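PDB 3KTN: carbohydrate kinase, pfkB family, which probably phosphorylates a sugar acid, 2-keto-3-deoxygluconate, at the expense of ATP, as a putative kinase of the ribokinase-like PfkB family. Local coordinates for residues 15-20 against 91-96; 50-55 against 77-82; 237-242 against 254-259. All blocks are in the same frame, centred on the assembly; numbering follows the deposited sequence.

Contact 1 of 3, residues 15-20 against 91-96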
loop_
_atom_site.group_PDB
_atom_site.type_symbol
_atom_site.label_atom_id
_atom_site.label_comp_id
_atom_site.label_asym_id
_atom_site.label_seq_id
_atom_site.Cartn_x
_atom_site.Cartn_y
_atom_site.Cartn_z
ATOM N N PHE A 15 5.410 13.881 -7.598
ATOM C CA PHE A 15 4.552 13.200 -6.638
ATOM C C PHE A 15 3.310 12.729 -7.387
ATOM O O PHE A 15 2.634 13.519 -8.034
ATOM C CB PHE A 15 4.151 14.155 -5.513
ATOM C CG PHE A 15 5.302 14.609 -4.667
ATOM C CD1 PHE A 15 5.939 13.723 -3.800
ATOM C CD2 PHE A 15 5.751 15.923 -4.730
ATOM C CE1 PHE A 15 7.004 14.141 -3.003
ATOM C CE2 PHE A 15 6.816 16.352 -3.936
ATOM C CZ PHE A 15 7.443 15.456 -3.071
ATOM N N THR A 16 3.003 11.446 -7.286
ATOM C CA THR A 16 1.852 10.912 -7.995
ATOM C C THR A 16 1.025 9.997 -7.114
ATOM O O THR A 16 1.566 9.083 -6.476
ATOM C CB THR A 16 2.298 10.078 -9.213
ATOM O OG1 THR A 16 3.272 10.812 -9.961
ATOM C CG2 THR A 16 1.092 9.722 -10.122
ATOM N N PRO A 17 -0.290 10.238 -7.044
ATOM C CA PRO A 17 -1.136 9.365 -6.220
ATOM C C PRO A 17 -1.225 8.048 -7.006
ATOM O O PRO A 17 -1.059 8.038 -8.225
ATOM C CB PRO A 17 -2.482 10.094 -6.192
ATOM C CG PRO A 17 -2.127 11.540 -6.485
ATOM C CD PRO A 17 -1.039 11.416 -7.520
ATOM N N PRO A 18 -1.477 6.925 -6.331
ATOM C CA PRO A 18 -1.554 5.688 -7.116
ATOM C C PRO A 18 -2.789 5.586 -8.028
ATOM O O PRO A 18 -3.747 6.365 -7.907
ATOM C CB PRO A 18 -1.515 4.589 -6.042
ATOM C CG PRO A 18 -2.051 5.259 -4.817
ATOM C CD PRO A 18 -1.493 6.656 -4.881
ATOM N N GLU A 19 -2.736 4.637 -8.958
ATOM C CA GLU A 19 -3.823 4.376 -9.898
ATOM C C GLU A 19 -4.237 5.659 -10.630
ATOM O O GLU A 19 -3.381 6.314 -11.229
ATOM C CB GLU A 19 -4.990 3.720 -9.139
ATOM C CG GLU A 19 -4.547 2.394 -8.443
ATOM C CD GLU A 19 -5.659 1.695 -7.650
ATOM O OE1 GLU A 19 -5.378 1.172 -6.552
ATOM O OE2 GLU A 19 -6.806 1.639 -8.124
ATOM N N TYR A 20 -5.521 6.016 -10.597
ATOM C CA TYR A 20 -6.003 7.234 -11.263
ATOM C C TYR A 20 -6.631 8.156 -10.222
ATOM O O TYR A 20 -7.505 8.967 -10.538
ATOM C CB TYR A 20 -7.055 6.887 -12.324
ATOM C CG TYR A 20 -6.584 5.868 -13.339
ATOM C CD1 TYR A 20 -5.816 6.251 -14.443
ATOM C CD2 TYR A 20 -6.888 4.514 -13.179
ATOM C CE1 TYR A 20 -5.363 5.300 -15.368
ATOM C CE2 TYR A 20 -6.434 3.561 -14.093
ATOM C CZ TYR A 20 -5.678 3.962 -15.180
ATOM O OH TYR A 20 -5.233 3.025 -16.073
ATOM N N PHE A 91 3.185 17.870 -8.753
ATOM C CA PHE A 91 2.258 16.792 -8.474
ATOM C C PHE A 91 1.639 16.412 -9.805
ATOM O O PHE A 91 1.404 17.277 -10.655
ATOM C CB PHE A 91 1.175 17.265 -7.512
ATOM C CG PHE A 91 1.669 17.479 -6.114
ATOM C CD1 PHE A 91 1.491 16.498 -5.136
ATOM C CD2 PHE A 91 2.371 18.637 -5.783
ATOM C CE1 PHE A 91 2.007 16.662 -3.854
ATOM C CE2 PHE A 91 2.893 18.807 -4.499
ATOM C CZ PHE A 91 2.710 17.815 -3.535
ATOM N N ALA A 92 1.406 15.120 -10.001
ATOM C CA ALA A 92 0.794 14.655 -11.236
ATOM C C ALA A 92 -0.363 13.722 -10.906
ATOM O O ALA A 92 -0.161 12.616 -10.406
ATOM C CB ALA A 92 1.832 13.941 -12.095
ATOM N N GLU A 93 -1.579 14.182 -11.171
ATOM C CA GLU A 93 -2.777 13.381 -10.918
ATOM C C GLU A 93 -3.154 12.786 -12.266
ATOM O O GLU A 93 -3.577 13.506 -13.166
ATOM C CB GLU A 93 -3.900 14.278 -10.387
ATOM C CG GLU A 93 -3.636 14.840 -8.994
ATOM C CD GLU A 93 -4.610 15.948 -8.617
ATOM O OE1 GLU A 93 -4.319 17.119 -8.946
ATOM O OE2 GLU A 93 -5.665 15.652 -8.006
HETATM N N MSE A 94 -2.993 11.472 -12.403
HETATM C CA MSE A 94 -3.260 10.792 -13.669
HETATM C C MSE A 94 -4.718 10.807 -14.115
HETATM O O MSE A 94 -5.618 10.433 -13.366
HETATM C CB MSE A 94 -2.749 9.350 -13.605
HETATM C CG MSE A 94 -1.290 9.241 -13.168
HETATM SE SE MSE A 94 -0.092 10.399 -14.196
HETATM C CE MSE A 94 -0.211 11.972 -13.187
ATOM N N GLY A 95 -4.928 11.254 -15.352
ATOM C CA GLY A 95 -6.258 11.308 -15.920
ATOM C C GLY A 95 -6.656 9.968 -16.519
ATOM O O GLY A 95 -5.897 8.992 -16.481
ATOM N N TYR A 96 -7.852 9.930 -17.088
ATOM C CA TYR A 96 -8.394 8.719 -17.685
ATOM C C TYR A 96 -9.465 9.168 -18.669
ATOM O O TYR A 96 -10.262 10.053 -18.357
ATOM C CB TYR A 96 -9.038 7.864 -16.594
ATOM C CG TYR A 96 -9.525 6.514 -17.057
ATOM C CD1 TYR A 96 -8.731 5.379 -16.910
ATOM C CD2 TYR A 96 -10.790 6.366 -17.626
ATOM C CE1 TYR A 96 -9.187 4.123 -17.312
ATOM C CE2 TYR A 96 -11.255 5.119 -18.033
ATOM C CZ TYR A 96 -10.448 4.002 -17.870
ATOM O OH TYR A 96 -10.903 2.762 -18.247
HETATM O O HOH W 1 -3.057 9.783 -9.958
HETATM O O HOH W 2 -6.227 11.844 -11.105
#
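Phe15 and Phe91 face each other as a parallel bridge pair at the ends of strands 12-16 and 88-93, where Ala92 N donates to Phe15 O (2.8 Å); beyond it 17-19 bows away and the chain returns beside Met94 at Tyr20. The side chains of the pair leave the sheet on the same face. The rings are near parallel, planes at 30°, but slid so far apart that they barely overlap: Phe15 CD2 lies over the rim of the Phe91 face, while Phe15 CB approaches Phe91 CD1 at 3.6 Å. Phe15 also stacks on Phe15 of one neighbouring subunit, so this face of the small four-stranded sheet, the lid of PfkB kinases, serves as an interface between subunits. Past the bridge, Thr16 CG2 and Pro17 CD each come to 3.2 Å from Ala92 O. Selenomethionine Met94 crosses Thr16 at about a right angle, its CG 3.9 Å from Thr16 CG2. A water bridges the backbones here, donating to Pro17 O and accepting from Met94 N (3.0 Å). Farther along, Tyr20 and Tyr96 make a T-shaped pair: the CD1 edge of Tyr96 stands over the centre of the Tyr20 face, centroids 5.0 Å apart and planes at 80°. Tyr96 reaches there with CG anti to its N (chi1 -174°). The Ala92 side chain lies about 4 Å from that of Ile276, a magnesium-binding residue, and Tyr96 packs on Leu273 of another neighbouring subunit.

Contact 2 of 3, residues 50-55 against 77-82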
loop_
_atom_site.group_PDB
_atom_site.type_symbol
_atom_site.label_atom_id
_atom_site.label_comp_id
_atom_site.label_asym_id
_atom_site.label_seq_id
_atom_site.Cartn_x
_atom_site.Cartn_y
_atom_site.Cartn_z
ATOM N N GLU A 50 27.338 5.619 -21.930
ATOM C CA GLU A 50 27.827 6.194 -20.690
ATOM C C GLU A 50 27.196 7.567 -20.576
ATOM O O GLU A 50 27.291 8.376 -21.500
ATOM C CB GLU A 50 29.345 6.303 -20.721
ATOM C CG GLU A 50 30.038 4.960 -20.721
ATOM C CD GLU A 50 31.541 5.093 -20.627
ATOM O OE1 GLU A 50 32.024 5.724 -19.663
ATOM O OE2 GLU A 50 32.239 4.564 -21.518
ATOM N N THR A 51 26.554 7.833 -19.444
ATOM C CA THR A 51 25.875 9.105 -19.246
ATOM C C THR A 51 26.224 9.753 -17.916
ATOM O O THR A 51 26.556 9.072 -16.948
ATOM C CB THR A 51 24.343 8.912 -19.308
ATOM O OG1 THR A 51 23.903 8.205 -18.142
ATOM C CG2 THR A 51 23.966 8.099 -20.530
ATOM N N ALA A 52 26.138 11.076 -17.873
ATOM C CA ALA A 52 26.437 11.813 -16.661
ATOM C C ALA A 52 25.625 13.098 -16.649
ATOM O O ALA A 52 25.521 13.788 -17.666
ATOM C CB ALA A 52 27.928 12.129 -16.592
ATOM N N LEU A 53 25.048 13.420 -15.497
ATOM C CA LEU A 53 24.244 14.622 -15.372
ATOM C C LEU A 53 25.016 15.735 -14.684
ATOM O O LEU A 53 25.623 15.524 -13.634
ATOM C CB LEU A 53 22.968 14.328 -14.575
ATOM C CG LEU A 53 22.013 15.502 -14.362
ATOM C CD1 LEU A 53 21.479 15.968 -15.713
ATOM C CD2 LEU A 53 20.859 15.073 -13.458
ATOM N N ILE A 54 24.989 16.921 -15.282
ATOM C CA ILE A 54 25.657 18.076 -14.708
ATOM C C ILE A 54 24.557 18.936 -14.103
ATOM O O ILE A 54 23.719 19.473 -14.821
ATOM C CB ILE A 54 26.408 18.894 -15.785
ATOM C CG1 ILE A 54 27.394 17.990 -16.525
ATOM C CG2 ILE A 54 27.140 20.057 -15.133
ATOM C CD1 ILE A 54 28.075 18.653 -17.713
ATOM N N THR A 55 24.559 19.060 -12.781
ATOM C CA THR A 55 23.541 19.837 -12.093
ATOM C C THR A 55 23.952 19.963 -10.631
ATOM O O THR A 55 25.054 19.571 -10.258
ATOM C CB THR A 55 22.174 19.110 -12.164
ATOM O OG1 THR A 55 21.127 19.971 -11.694
ATOM C CG2 THR A 55 22.213 17.860 -11.302
ATOM N N ASP A 77 26.722 10.171 -11.161
ATOM C CA ASP A 77 26.418 11.343 -10.356
ATOM C C ASP A 77 27.709 12.092 -10.006
ATOM O O ASP A 77 27.711 12.955 -9.132
ATOM C CB ASP A 77 25.708 10.906 -9.064
ATOM C CG ASP A 77 26.616 10.099 -8.147
ATOM O OD1 ASP A 77 27.589 9.503 -8.653
ATOM O OD2 ASP A 77 26.360 10.050 -6.927
ATOM N N GLN A 78 28.800 11.758 -10.689
ATOM C CA GLN A 78 30.095 12.389 -10.425
ATOM C C GLN A 78 30.076 13.908 -10.565
ATOM O O GLN A 78 30.726 14.612 -9.794
ATOM C CB GLN A 78 31.166 11.811 -11.354
ATOM C CG GLN A 78 30.905 12.066 -12.836
ATOM C CD GLN A 78 31.941 11.417 -13.737
ATOM O OE1 GLN A 78 33.146 11.633 -13.571
ATOM N NE2 GLN A 78 31.480 10.623 -14.700
ATOM N N TRP A 79 29.327 14.419 -11.539
ATOM C CA TRP A 79 29.265 15.859 -11.748
ATOM C C TRP A 79 28.054 16.547 -11.132
ATOM O O TRP A 79 27.690 17.649 -11.536
ATOM C CB TRP A 79 29.364 16.183 -13.244
ATOM C CG TRP A 79 30.660 15.705 -13.839
ATOM C CD1 TRP A 79 31.879 15.670 -13.220
ATOM C CD2 TRP A 79 30.866 15.188 -15.158
ATOM N NE1 TRP A 79 32.829 15.159 -14.067
ATOM C CE2 TRP A 79 32.238 14.850 -15.263
ATOM C CE3 TRP A 79 30.028 14.969 -16.259
ATOM C CZ2 TRP A 79 32.793 14.312 -16.432
ATOM C CZ3 TRP A 79 30.579 14.433 -17.423
ATOM C CH2 TRP A 79 31.950 14.107 -17.496
ATOM N N VAL A 80 27.424 15.890 -10.162
ATOM C CA VAL A 80 26.288 16.478 -9.462
ATOM C C VAL A 80 26.894 17.116 -8.217
ATOM O O VAL A 80 27.356 16.404 -7.327
ATOM C CB VAL A 80 25.259 15.409 -9.014
ATOM C CG1 VAL A 80 24.155 16.068 -8.207
ATOM C CG2 VAL A 80 24.674 14.696 -10.226
ATOM N N GLY A 81 26.895 18.444 -8.151
ATOM C CA GLY A 81 27.479 19.127 -7.007
ATOM C C GLY A 81 26.470 19.480 -5.934
ATOM O O GLY A 81 25.264 19.351 -6.148
ATOM N N GLU A 82 26.960 19.925 -4.780
ATOM C CA GLU A 82 26.084 20.302 -3.677
ATOM C C GLU A 82 25.860 21.803 -3.704
ATOM O O GLU A 82 26.788 22.566 -3.932
ATOM C CB GLU A 82 26.705 19.915 -2.330
ATOM C CG GLU A 82 27.228 18.497 -2.271
ATOM C CD GLU A 82 27.739 18.123 -0.890
ATOM O OE1 GLU A 82 28.403 18.963 -0.242
ATOM O OE2 GLU A 82 27.485 16.981 -0.458
HETATM O O HOH W 3 27.301 13.391 -13.164
#
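Trp79 turns its indole toward strand 50-55 and lays the benzo side of the ring system against Ala52 and Ile54. The methyl of Ala52 makes the tighter approach, with Ala52 CB 3.5 Å from Trp79 CE3 and nearly as near to CZ3; Ile54 CG1 reaches the same CE3 at 4.0 Å, its side chain running at a slant to the indole. With Trp79 CG beside the backbone N (chi1 -61°), a chi2 of -35° brings the six-membered ring over to these two residues. One indole face is met near its rim by the amide of the preceding Gln78, CD lying 3.7 Å above the plane, and the ring also meets Phe126. Val80 and Thr55 are arranged differently: they lie side by side and point the same way, Thr55 CG2 touching Val80 CG1 at 4.1 Å, while Val80 CG2 turns to Leu53 O. Thr55 chi1 of -170° sets OG1 anti to its N, and the hydroxyl bonds to Gly9 O. The backbones join through Gly81 N to Thr55 O (3.0 Å). Where they separate, a water donates to Leu53 O and accepts from Trp79 N, both at 2.8 Å, which satisfies two polar groups of the backbone beside the tryptophan. A type I turn from Asp77 to Val80 brings the chain into the short strand 80-82. Strand 50-57, helix 61-72 and strand 80-82 thus form a beta-alpha-beta crossover, with 80-82 at the margin of the large sheet in this Rossmann-like, ribokinase-type fold.

Contact 3 of 3, residues 237-242 against 254-259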
loop_
_atom_site.group_PDB
_atom_site.type_symbol
_atom_site.label_atom_id
_atom_site.label_comp_id
_atom_site.label_asym_id
_atom_site.label_seq_id
_atom_site.Cartn_x
_atom_site.Cartn_y
_atom_site.Cartn_z
ATOM N N TRP A 237 20.819 18.095 -37.203
ATOM C CA TRP A 237 19.578 17.319 -37.088
ATOM C C TRP A 237 18.490 18.086 -36.347
ATOM O O TRP A 237 18.758 18.755 -35.354
ATOM C CB TRP A 237 19.828 16.008 -36.327
ATOM C CG TRP A 237 20.277 14.830 -37.149
ATOM C CD1 TRP A 237 20.831 14.858 -38.392
ATOM C CD2 TRP A 237 20.273 13.453 -36.742
ATOM N NE1 TRP A 237 21.181 13.587 -38.786
ATOM C CE2 TRP A 237 20.852 12.704 -37.788
ATOM C CE3 TRP A 237 19.844 12.777 -35.588
ATOM C CZ2 TRP A 237 21.009 11.313 -37.726
ATOM C CZ3 TRP A 237 20.001 11.391 -35.522
ATOM C CH2 TRP A 237 20.581 10.677 -36.585
ATOM N N PHE A 238 17.262 17.991 -36.846
ATOM C CA PHE A 238 16.110 18.622 -36.211
ATOM C C PHE A 238 15.074 17.509 -36.124
ATOM O O PHE A 238 14.733 16.901 -37.139
ATOM C CB PHE A 238 15.552 19.764 -37.059
ATOM C CG PHE A 238 14.355 20.444 -36.441
ATOM C CD1 PHE A 238 14.506 21.289 -35.346
ATOM C CD2 PHE A 238 13.074 20.225 -36.941
ATOM C CE1 PHE A 238 13.393 21.911 -34.758
ATOM C CE2 PHE A 238 11.963 20.838 -36.364
ATOM C CZ PHE A 238 12.124 21.683 -35.269
ATOM N N ALA A 239 14.579 17.225 -34.923
ATOM C CA ALA A 239 13.603 16.149 -34.776
ATOM C C ALA A 239 12.494 16.454 -33.779
ATOM O O ALA A 239 12.645 17.285 -32.885
ATOM C CB ALA A 239 14.313 14.856 -34.395
ATOM N N GLY A 240 11.372 15.768 -33.958
ATOM C CA GLY A 240 10.226 15.958 -33.094
ATOM C C GLY A 240 9.148 14.959 -33.451
ATOM O O GLY A 240 9.367 14.059 -34.265
ATOM N N THR A 241 7.978 15.113 -32.846
ATOM C CA THR A 241 6.872 14.205 -33.105
ATOM C C THR A 241 5.577 14.962 -33.292
ATOM O O THR A 241 5.418 16.087 -32.829
ATOM C CB THR A 241 6.644 13.230 -31.936
ATOM O OG1 THR A 241 6.273 13.974 -30.769
ATOM C CG2 THR A 241 7.895 12.423 -31.653
ATOM N N THR A 242 4.640 14.319 -33.965
ATOM C CA THR A 242 3.350 14.923 -34.192
ATOM C C THR A 242 2.273 13.941 -33.757
ATOM O O THR A 242 2.298 12.764 -34.126
ATOM C CB THR A 242 3.176 15.317 -35.684
ATOM O OG1 THR A 242 1.794 15.580 -35.956
ATOM C CG2 THR A 242 3.674 14.213 -36.595
ATOM N N GLY A 254 6.906 10.339 -35.743
ATOM C CA GLY A 254 8.134 11.081 -35.552
ATOM C C GLY A 254 8.729 11.556 -36.864
ATOM O O GLY A 254 8.546 10.922 -37.905
ATOM N N TYR A 255 9.427 12.686 -36.820
ATOM C CA TYR A 255 10.072 13.221 -38.014
ATOM C C TYR A 255 11.497 13.621 -37.683
ATOM O O TYR A 255 11.798 14.023 -36.555
ATOM C CB TYR A 255 9.297 14.420 -38.567
ATOM C CG TYR A 255 9.022 15.496 -37.551
ATOM C CD1 TYR A 255 10.042 16.335 -37.101
ATOM C CD2 TYR A 255 7.746 15.652 -37.003
ATOM C CE1 TYR A 255 9.802 17.296 -36.131
ATOM C CE2 TYR A 255 7.496 16.610 -36.033
ATOM C CZ TYR A 255 8.532 17.427 -35.603
ATOM O OH TYR A 255 8.295 18.374 -34.640
ATOM N N LEU A 256 12.374 13.487 -38.674
ATOM C CA LEU A 256 13.785 13.820 -38.524
ATOM C C LEU A 256 14.267 14.542 -39.784
ATOM O O LEU A 256 14.237 13.979 -40.882
ATOM C CB LEU A 256 14.593 12.538 -38.304
ATOM C CG LEU A 256 16.120 12.596 -38.277
ATOM C CD1 LEU A 256 16.607 13.563 -37.207
ATOM C CD2 LEU A 256 16.652 11.195 -38.021
ATOM N N TYR A 257 14.705 15.787 -39.616
ATOM C CA TYR A 257 15.185 16.602 -40.736
ATOM C C TYR A 257 16.676 16.905 -40.671
ATOM O O TYR A 257 17.291 16.913 -39.602
ATOM C CB TYR A 257 14.482 17.963 -40.769
ATOM C CG TYR A 257 13.006 17.968 -41.085
ATOM C CD1 TYR A 257 12.550 18.142 -42.392
ATOM C CD2 TYR A 257 12.060 17.862 -40.066
ATOM C CE1 TYR A 257 11.187 18.220 -42.672
ATOM C CE2 TYR A 257 10.700 17.935 -40.335
ATOM C CZ TYR A 257 10.269 18.115 -41.635
ATOM O OH TYR A 257 8.920 18.197 -41.888
ATOM N N THR A 258 17.239 17.158 -41.844
ATOM C CA THR A 258 18.628 17.568 -41.993
ATOM C C THR A 258 18.424 18.764 -42.911
ATOM O O THR A 258 17.290 19.050 -43.304
ATOM C CB THR A 258 19.496 16.528 -42.722
ATOM O OG1 THR A 258 19.000 16.342 -44.051
ATOM C CG2 THR A 258 19.484 15.203 -41.979
ATOM N N GLN A 259 19.487 19.471 -43.259
ATOM C CA GLN A 259 19.313 20.609 -44.142
ATOM C C GLN A 259 18.898 20.153 -45.539
ATOM O O GLN A 259 18.270 20.909 -46.278
ATOM C CB GLN A 259 20.599 21.442 -44.198
ATOM C CG GLN A 259 20.844 22.230 -42.921
ATOM C CD GLN A 259 22.118 23.047 -42.954
ATOM O OE1 GLN A 259 22.324 23.863 -43.852
ATOM N NE2 GLN A 259 22.978 22.840 -41.965
#
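Strands 237-242 and 254-257 are zipped antiparallel by four backbone hydrogen bonds, two for each of the hydrogen-bonded pairs Phe238-Tyr257 and Gly240-Tyr255. Tyr257 N to Phe238 O is short and almost straight (2.7 Å, 178°), whereas Gly240 N to Tyr255 O is longer at 3.2 Å. CA-H groups of the non-hydrogen-bonded pairs Ala239-Leu256 and Thr241-Gly254, such as Ala239 CA, point to carbonyls of the neighbouring pairs (Tyr255 O).

Aromatic-to-backbone packing centres on Tyr255. Its CG sits between N and the carbonyl carbon (chi1 53°), and the ring folds across the partner strand 237-242 so that one face lies on the peptide of Gly240; Gly240 O is 3.4 Å above the plane over the ring centre, and Tyr255 CZ is 3.3 Å from Gly240 C. The hydroxyl bonds to Gly199 O, which pins the far end of this ring. On the same face of the sheet, Phe238 and Tyr257 run side by side, their CD2 atoms 4.0 Å apart, with Tyr257 CD2 at the edge of the Phe238 ring.

Apolar packing on the face of Ala239 and Leu256 is built from Leu256 over Trp237. Leu256 CD2 makes a CH-pi contact with the six-membered ring, 4.1 Å from its centroid and 7° off the normal; Leu256 CD1 lies over the rim of the same indole (3.7 Å from Trp237 CD2) and touches Ala239 CB. Thr258 CG2 meets Trp237 CD1.

Helices 278-291 and 296-310 cover the Ala239-Leu256 face, and helix 218-233 packs on Phe238 and Tyr257. Strand 196-198 flanks this hairpin on one side and strand 262-269 on the other.

In the fold
Along the chain both segments of contact 2 fall between those of contact 1, and contact 3 follows both. Contacts 2 and 3 belong to the same large mixed sheet, near its two margins and on opposite sides of the chain's centre, with centres 28 Å apart: 50-55 pairs with edge strand 80-82, while 237-242 and 254-259 form a hairpin next to edge strand 262-269. Contact 1 lies in the separate four-stranded sheet, its centre 29 Å from contact 2 and 31 Å from contact 3. Strand 88-93 is the next strand after 80-82, so the chain crosses there from the large sheet to this lid-like, subunit-contacting one near the magnesium site.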